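450aa long hypothetical fmu protein (Pyrococcus horikoshii, PDB 2YXL) probably methylates carbon 5 of cytosines in RNA, using S-adenosyl-L-methionine as the methyl donor. Local coordinates at residues S9-G14 against A47-V52; E37-H42 against V52-F57. One frame throughout, in Å; residues are numbered along the deposited sequence.

Contact 1: residues S9-G14 against A47-V52; sequences SIPPKG and AWLNRV
Leu-49 reaches across to Pro-11, its forked end against the CG-CD edge of the pyrrolidine ring. CD1 of Leu-49 lies 3.7 Å from CD of Pro-11, and the second methyl, CD2, comes to 3.9 Å from CG of Pro-11, so both branches are engaged by neighbouring carbons of one ring. The leucine side chain leaves helix 47-75 toward the start of helix 12-24, and a chi1 of -174° puts CG on the far side from the backbone N, beside the carbonyl carbon, with both methyls facing the proline.

Three more residues close round the same isobutyl group. Ile-10 brings its CG2 branch to 4.4 Å from Leu-49 CD1, while on the other methyl the aliphatic part of Lys-13 places CE 4.3 Å from Leu-49 CD2. Gly-14 has only backbone to offer, and its CA sits 4.4 Å from Leu-49 CD2. Val-44, in the loop before helix 47-75, also touches Leu-49.

What sets the receiving side in place is the way helix 12-24 begins. Pro-11 is its N-cap residue, and Pro-11 O accepts a weak bond from Gly-14 N in the first turn. Just before it, the backbone N of Ile-10 is tied to Thr-106 OG1 of helix 104-121, and its side chain also packs on Leu-53 and Ile-56, further along helix 47-75. Lys-13 can lay its methylenes beside the leucine while its NZ is hydrogen-bonded to Asp-43 O, in the loop between helices 32-41 and 47-75.

Across the two segments the contact is wholly apolar. One buried leucine set against a helix start of two prolines joins the N-terminal loop to helix 47-75 through hydrocarbon alone; the polar ties of segment 9-14, at Ile-10 N and Lys-13 NZ, lead to other parts of the chain.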
ATOM      1  N   SER A   9      -4.564 -26.495 -11.882  1.00 42.29           N
ATOM      2  CA  SER A   9      -5.827 -27.043 -11.382  1.00 41.86           C
ATOM      3  C   SER A   9      -6.298 -26.307 -10.125  1.00 41.38           C
ATOM      4  O   SER A   9      -5.659 -26.386  -9.073  1.00 41.40           O
ATOM      5  CB  SER A   9      -5.699 -28.544 -11.108  1.00 41.95           C
ATOM      6  OG  SER A   9      -4.711 -28.796 -10.124  1.00 42.32           O
ATOM      7  N   ILE A  10      -7.416 -25.590 -10.248  1.00 40.70           N
ATOM      8  CA  ILE A  10      -8.002 -24.862  -9.123  1.00 39.99           C
ATOM      9  C   ILE A  10      -9.318 -25.528  -8.706  1.00 39.49           C
ATOM     10  O   ILE A  10     -10.215 -25.692  -9.534  1.00 39.53           O
ATOM     11  CB  ILE A  10      -8.230 -23.352  -9.455  1.00 40.07           C
ATOM     12  CG1 ILE A  10      -6.956 -22.723 -10.032  1.00 39.96           C
ATOM     13  CG2 ILE A  10      -8.688 -22.578  -8.213  1.00 39.80           C
ATOM     14  CD1 ILE A  10      -7.151 -21.340 -10.633  1.00 39.91           C
ATOM     15  N   PRO A  11      -9.426 -25.927  -7.422  1.00 38.97           N
ATOM     16  CA  PRO A  11     -10.654 -26.508  -6.864  1.00 38.53           C
ATOM     17  C   PRO A  11     -11.797 -25.480  -6.769  1.00 38.06           C
ATOM     18  O   PRO A  11     -11.534 -24.278  -6.813  1.00 37.95           O
ATOM     19  CB  PRO A  11     -10.217 -26.964  -5.467  1.00 38.48           C
ATOM     20  CG  PRO A  11      -9.076 -26.080  -5.122  1.00 38.73           C
ATOM     21  CD  PRO A  11      -8.352 -25.853  -6.413  1.00 38.96           C
ATOM     22  N   PRO A  12     -13.057 -25.952  -6.639  1.00 37.68           N
ATOM     23  CA  PRO A  12     -14.227 -25.061  -6.598  1.00 37.31           C
ATOM     24  C   PRO A  12     -14.139 -23.955  -5.548  1.00 37.00           C
ATOM     25  O   PRO A  12     -14.480 -22.804  -5.842  1.00 37.03           O
ATOM     26  CB  PRO A  12     -15.382 -26.015  -6.269  1.00 37.32           C
ATOM     27  CG  PRO A  12     -14.931 -27.332  -6.777  1.00 37.40           C
ATOM     28  CD  PRO A  12     -13.454 -27.370  -6.531  1.00 37.51           C
ATOM     29  N   LYS A  13     -13.676 -24.293  -4.344  1.00 36.62           N
ATOM     30  CA  LYS A  13     -13.515 -23.307  -3.272  1.00 36.33           C
ATOM     31  C   LYS A  13     -12.452 -22.264  -3.619  1.00 36.17           C
ATOM     32  O   LYS A  13     -12.526 -21.119  -3.168  1.00 36.14           O
ATOM     33  CB  LYS A  13     -13.208 -23.981  -1.926  1.00 36.31           C
ATOM     34  CG  LYS A  13     -11.830 -24.631  -1.810  1.00 36.24           C
ATOM     35  CD  LYS A  13     -11.575 -25.123  -0.394  1.00 36.29           C
ATOM     36  CE  LYS A  13     -10.220 -25.804  -0.273  1.00 36.52           C
ATOM     37  NZ  LYS A  13     -10.076 -26.539   1.019  1.00 36.42           N
ATOM     38  N   GLY A  14     -11.473 -22.675  -4.424  1.00 35.95           N
ATOM     39  CA  GLY A  14     -10.417 -21.788  -4.898  1.00 35.57           C
ATOM     40  C   GLY A  14     -10.930 -20.788  -5.915  1.00 35.34           C
ATOM     41  O   GLY A  14     -10.524 -19.625  -5.906  1.00 35.15           O
ATOM     42  N   ALA A  47      -1.237 -24.354   1.708  1.00 42.52           N
ATOM     43  CA  ALA A  47      -0.228 -23.355   1.359  1.00 42.21           C
ATOM     44  C   ALA A  47       0.008 -23.272  -0.148  1.00 42.00           C
ATOM     45  O   ALA A  47       0.299 -22.195  -0.671  1.00 42.03           O
ATOM     46  CB  ALA A  47       1.083 -23.640   2.089  1.00 42.23           C
ATOM     47  N   TRP A  48      -0.118 -24.410  -0.833  1.00 41.68           N
ATOM     48  CA  TRP A  48       0.056 -24.475  -2.286  1.00 41.41           C
ATOM     49  C   TRP A  48      -1.044 -23.707  -3.014  1.00 41.30           C
ATOM     50  O   TRP A  48      -0.770 -22.982  -3.974  1.00 41.26           O
ATOM     51  CB  TRP A  48       0.103 -25.920  -2.759  1.00 41.31           C
ATOM     52  N   LEU A  49      -2.282 -23.871  -2.550  1.00 41.13           N
ATOM     53  CA  LEU A  49      -3.418 -23.143  -3.101  1.00 40.93           C
ATOM     54  C   LEU A  49      -3.343 -21.666  -2.724  1.00 40.95           C
ATOM     55  O   LEU A  49      -3.585 -20.797  -3.563  1.00 40.96           O
ATOM     56  CB  LEU A  49      -4.745 -23.754  -2.632  1.00 40.89           C
ATOM     57  CG  LEU A  49      -6.032 -23.191  -3.249  1.00 40.56           C
ATOM     58  CD1 LEU A  49      -6.069 -23.422  -4.754  1.00 40.10           C
ATOM     59  CD2 LEU A  49      -7.259 -23.795  -2.586  1.00 40.71           C
ATOM     60  N   ASN A  50      -2.998 -21.398  -1.466  1.00 40.85           N
ATOM     61  CA  ASN A  50      -2.822 -20.032  -0.975  1.00 40.78           C
ATOM     62  C   ASN A  50      -1.828 -19.255  -1.835  1.00 40.48           C
ATOM     63  O   ASN A  50      -2.072 -18.102  -2.179  1.00 40.40           O
ATOM     64  CB  ASN A  50      -2.364 -20.045   0.489  1.00 40.96           C
ATOM     65  CG  ASN A  50      -2.658 -18.738   1.210  1.00 41.61           C
ATOM     66  OD1 ASN A  50      -2.106 -17.685   0.879  1.00 41.83           O
ATOM     67  ND2 ASN A  50      -3.526 -18.806   2.215  1.00 42.42           N
ATOM     68  N   ARG A  51      -0.722 -19.911  -2.187  1.00 40.17           N
ATOM     69  CA  ARG A  51       0.322 -19.330  -3.031  1.00 39.88           C
ATOM     70  C   ARG A  51      -0.184 -19.048  -4.450  1.00 39.41           C
ATOM     71  O   ARG A  51      -0.065 -17.923  -4.941  1.00 39.59           O
ATOM     72  CB  ARG A  51       1.545 -20.256  -3.063  1.00 39.90           C
ATOM     73  CG  ARG A  51       2.766 -19.677  -3.758  1.00 40.19           C
ATOM     74  CD  ARG A  51       3.977 -20.591  -3.626  1.00 40.42           C
ATOM     75  NE  ARG A  51       4.481 -20.664  -2.254  1.00 41.72           N
ATOM     76  CZ  ARG A  51       4.416 -21.742  -1.477  1.00 42.41           C
ATOM     77  NH1 ARG A  51       3.873 -22.870  -1.925  1.00 43.14           N
ATOM     78  NH2 ARG A  51       4.906 -21.699  -0.245  1.00 42.69           N
ATOM     79  N   VAL A  52      -0.751 -20.070  -5.088  1.00 38.71           N
ATOM     80  CA  VAL A  52      -1.273 -19.969  -6.453  1.00 38.17           C
ATOM     81  C   VAL A  52      -2.345 -18.872  -6.590  1.00 37.81           C
ATOM     82  O   VAL A  52      -2.291 -18.054  -7.511  1.00 37.69           O
ATOM     83  CB  VAL A  52      -1.806 -21.348  -6.946  1.00 38.13           C
ATOM     84  CG1 VAL A  52      -2.728 -21.201  -8.144  1.00 38.05           C
ATOM     85  CG2 VAL A  52      -0.646 -22.273  -7.282  1.00 38.44           C
TER

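Contact 2: residues E37-H42 against V52-F57; sequences EAFKKH and VLTMIF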
ATOM      1  N   GLU A  37      -9.625 -11.886   4.042  1.00 42.67           N
ATOM      2  CA  GLU A  37     -11.036 -12.118   4.354  1.00 42.75           C
ATOM      3  C   GLU A  37     -11.649 -13.214   3.479  1.00 42.62           C
ATOM      4  O   GLU A  37     -12.298 -14.128   3.993  1.00 42.63           O
ATOM      5  CB  GLU A  37     -11.827 -10.803   4.239  1.00 42.84           C
ATOM      6  CG  GLU A  37     -13.345 -10.946   4.083  1.00 43.55           C
ATOM      7  CD  GLU A  37     -14.102 -10.981   5.400  1.00 44.52           C
ATOM      8  OE1 GLU A  37     -15.204 -10.392   5.453  1.00 44.97           O
ATOM      9  OE2 GLU A  37     -13.615 -11.594   6.376  1.00 45.20           O
ATOM     10  N   ALA A  38     -11.424 -13.122   2.169  1.00 42.51           N
ATOM     11  CA  ALA A  38     -12.002 -14.057   1.203  1.00 42.46           C
ATOM     12  C   ALA A  38     -11.440 -15.468   1.345  1.00 42.42           C
ATOM     13  O   ALA A  38     -12.170 -16.453   1.207  1.00 42.38           O
ATOM     14  CB  ALA A  38     -11.798 -13.551  -0.217  1.00 42.40           C
ATOM     15  N   PHE A  39     -10.142 -15.550   1.621  1.00 42.37           N
ATOM     16  CA  PHE A  39      -9.447 -16.829   1.750  1.00 42.48           C
ATOM     17  C   PHE A  39      -9.882 -17.600   3.001  1.00 42.54           C
ATOM     18  O   PHE A  39     -10.034 -18.821   2.955  1.00 42.54           O
ATOM     19  CB  PHE A  39      -7.928 -16.612   1.721  1.00 42.38           C
ATOM     20  CG  PHE A  39      -7.368 -16.362   0.335  1.00 42.32           C
ATOM     21  CD1 PHE A  39      -8.179 -15.887  -0.698  1.00 42.58           C
ATOM     22  CD2 PHE A  39      -6.021 -16.583   0.072  1.00 42.32           C
ATOM     23  CE1 PHE A  39      -7.658 -15.652  -1.970  1.00 42.49           C
ATOM     24  CE2 PHE A  39      -5.490 -16.351  -1.196  1.00 42.22           C
ATOM     25  CZ  PHE A  39      -6.310 -15.885  -2.218  1.00 42.45           C
ATOM     26  N   LYS A  40     -10.096 -16.878   4.101  1.00 42.67           N
ATOM     27  CA  LYS A  40     -10.576 -17.472   5.351  1.00 42.83           C
ATOM     28  C   LYS A  40     -12.054 -17.844   5.261  1.00 42.89           C
ATOM     29  O   LYS A  40     -12.501 -18.800   5.902  1.00 42.95           O
ATOM     30  CB  LYS A  40     -10.349 -16.526   6.537  1.00 42.85           C
ATOM     31  CG  LYS A  40      -8.899 -16.109   6.757  1.00 43.11           C
ATOM     32  CD  LYS A  40      -8.047 -17.224   7.361  1.00 43.42           C
ATOM     33  CE  LYS A  40      -6.573 -17.023   7.039  1.00 43.29           C
ATOM     34  NZ  LYS A  40      -6.112 -15.639   7.336  1.00 43.44           N
ATOM     35  N   LYS A  41     -12.800 -17.077   4.469  1.00 42.96           N
ATOM     36  CA  LYS A  41     -14.221 -17.323   4.236  1.00 43.03           C
ATOM     37  C   LYS A  41     -14.422 -18.625   3.463  1.00 42.99           C
ATOM     38  O   LYS A  41     -15.325 -19.405   3.772  1.00 43.07           O
ATOM     39  CB  LYS A  41     -14.834 -16.153   3.461  1.00 43.14           C
ATOM     40  CG  LYS A  41     -16.336 -15.977   3.621  1.00 43.48           C
ATOM     41  CD  LYS A  41     -16.880 -15.070   2.525  1.00 44.54           C
ATOM     42  CE  LYS A  41     -18.281 -14.553   2.836  1.00 44.97           C
ATOM     43  NZ  LYS A  41     -18.241 -13.323   3.674  1.00 45.32           N
ATOM     44  N   HIS A  42     -13.568 -18.855   2.468  1.00 42.95           N
ATOM     45  CA  HIS A  42     -13.684 -20.015   1.583  1.00 42.93           C
ATOM     46  C   HIS A  42     -12.756 -21.178   1.939  1.00 43.02           C
ATOM     47  O   HIS A  42     -12.600 -22.119   1.155  1.00 42.98           O
ATOM     48  CB  HIS A  42     -13.498 -19.594   0.125  1.00 42.82           C
ATOM     49  CG  HIS A  42     -14.699 -18.923  -0.459  1.00 42.75           C
ATOM     50  ND1 HIS A  42     -14.802 -17.555  -0.582  1.00 42.65           N
ATOM     51  CD2 HIS A  42     -15.860 -19.433  -0.934  1.00 42.56           C
ATOM     52  CE1 HIS A  42     -15.970 -17.251  -1.119  1.00 42.67           C
ATOM     53  NE2 HIS A  42     -16.631 -18.372  -1.342  1.00 42.59           N
ATOM     54  N   VAL A  52      -0.751 -20.070  -5.088  1.00 38.71           N
ATOM     55  CA  VAL A  52      -1.273 -19.969  -6.453  1.00 38.17           C
ATOM     56  C   VAL A  52      -2.345 -18.872  -6.590  1.00 37.81           C
ATOM     57  O   VAL A  52      -2.291 -18.054  -7.511  1.00 37.69           O
ATOM     58  CB  VAL A  52      -1.806 -21.348  -6.946  1.00 38.13           C
ATOM     59  CG1 VAL A  52      -2.728 -21.201  -8.144  1.00 38.05           C
ATOM     60  CG2 VAL A  52      -0.646 -22.273  -7.282  1.00 38.44           C
ATOM     61  N   LEU A  53      -3.299 -18.853  -5.663  1.00 37.27           N
ATOM     62  CA  LEU A  53      -4.374 -17.872  -5.690  1.00 36.88           C
ATOM     63  C   LEU A  53      -3.889 -16.459  -5.373  1.00 36.74           C
ATOM     64  O   LEU A  53      -4.412 -15.490  -5.922  1.00 36.59           O
ATOM     65  CB  LEU A  53      -5.509 -18.276  -4.748  1.00 36.79           C
ATOM     66  CG  LEU A  53      -6.282 -19.570  -5.030  1.00 36.52           C
ATOM     67  CD1 LEU A  53      -7.440 -19.691  -4.058  1.00 36.23           C
ATOM     68  CD2 LEU A  53      -6.783 -19.656  -6.468  1.00 36.36           C
ATOM     69  N   THR A  54      -2.887 -16.355  -4.498  1.00 36.54           N
ATOM     70  CA  THR A  54      -2.247 -15.075  -4.175  1.00 36.34           C
ATOM     71  C   THR A  54      -1.516 -14.518  -5.397  1.00 36.23           C
ATOM     72  O   THR A  54      -1.613 -13.326  -5.699  1.00 36.18           O
ATOM     73  CB  THR A  54      -1.275 -15.213  -2.974  1.00 36.32           C
ATOM     74  OG1 THR A  54      -2.018 -15.567  -1.803  1.00 36.45           O
ATOM     75  CG2 THR A  54      -0.522 -13.912  -2.703  1.00 36.07           C
ATOM     76  N   MET A  55      -0.795 -15.391  -6.095  1.00 36.09           N
ATOM     77  CA  MET A  55      -0.111 -15.031  -7.334  1.00 35.96           C
ATOM     78  C   MET A  55      -1.104 -14.506  -8.381  1.00 35.54           C
ATOM     79  O   MET A  55      -0.852 -13.480  -9.016  1.00 35.57           O
ATOM     80  CB  MET A  55       0.690 -16.233  -7.861  1.00 36.17           C
ATOM     81  CG  MET A  55       1.438 -16.003  -9.174  1.00 37.08           C
ATOM     82  SD  MET A  55       0.393 -16.206 -10.638  1.00 39.85           S
ATOM     83  CE  MET A  55       0.176 -17.991 -10.685  1.00 39.15           C
ATOM     84  N   ILE A  56      -2.227 -15.205  -8.545  1.00 35.04           N
ATOM     85  CA  ILE A  56      -3.277 -14.789  -9.481  1.00 34.58           C
ATOM     86  C   ILE A  56      -3.893 -13.449  -9.056  1.00 34.55           C
ATOM     87  O   ILE A  56      -4.101 -12.561  -9.890  1.00 34.35           O
ATOM     88  CB  ILE A  56      -4.369 -15.886  -9.648  1.00 34.60           C
ATOM     89  CG1 ILE A  56      -3.776 -17.128 -10.332  1.00 34.38           C
ATOM     90  CG2 ILE A  56      -5.575 -15.355 -10.441  1.00 34.21           C
ATOM     91  CD1 ILE A  56      -4.706 -18.331 -10.379  1.00 34.20           C
ATOM     92  N   PHE A  57      -4.154 -13.312  -7.757  1.00 34.45           N
ATOM     93  CA  PHE A  57      -4.680 -12.082  -7.170  1.00 34.43           C
ATOM     94  C   PHE A  57      -3.865 -10.859  -7.593  1.00 34.43           C
ATOM     95  O   PHE A  57      -4.418  -9.900  -8.139  1.00 34.63           O
ATOM     96  CB  PHE A  57      -4.729 -12.207  -5.640  1.00 34.47           C
ATOM     97  CG  PHE A  57      -5.268 -10.991  -4.940  1.00 34.77           C
ATOM     98  CD1 PHE A  57      -4.402 -10.024  -4.429  1.00 34.97           C
ATOM     99  CD2 PHE A  57      -6.641 -10.815  -4.775  1.00 34.80           C
ATOM    100  CE1 PHE A  57      -4.895  -8.894  -3.773  1.00 35.08           C
ATOM    101  CE2 PHE A  57      -7.145  -9.691  -4.121  1.00 34.96           C
ATOM    102  CZ  PHE A  57      -6.267  -8.728  -3.617  1.00 35.15           C
TER
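Within the all-helical N-terminal region, helix 32-41 packs on helix 47-75, and Phe-39 is the side chain that bridges them here. Its ring drives its far end into the second helix: CZ lies 3.6 Å from CB of Leu-53, which meets the ring obliquely. Next to it, CE2 of Phe-39 is 3.6 Å from OG1 of Thr-54, and this hydroxyl sits at the ring edge, near its plane. With chi1 at -64°, Thr-54 holds OG1 beside its own backbone N, where it is hydrogen-bonded to Asn-50 O one turn earlier and to Lys-35 NZ of the facing helix. The hydroxyl is therefore already engaged in polar bonds where it borders the aromatic ring.

At the end of helix 32-41, His-42 turns its ring back so that ND1 gives a weak bond to Ala-38 O, 3.4 Å away and in the plane of the imidazole. Beyond, the His-42 ring meets that of Phe-117 with the planes at about 80°.

Two consecutive helices, joined by a short loop and crossing at a marked angle with a buried aromatic side chain between them, are ordinary helix-helix packing in an all-alpha region.

Overall arrangement
Contacts 1 and 2 have centres 8 Å apart and use successive parts of helix 47-75, meeting at Val-52. Helix 12-24 comes first along the chain, then helix 32-41, and both pack on helix 47-75, so the two pairings cross in sequence. They also touch directly: Gly-14 O lies 3.6 Å from Leu-53 CD1, and Lys-13 CD 3.5 Å from His-42 O. Together they make one continuous packed patch, largely apolar, among the first three helices. This corner of the molecule is away from the sinefungin pocket and the predicted nucleophile; a helical N-terminal domain appended to the methyltransferase core is also found in bacterial RsmB.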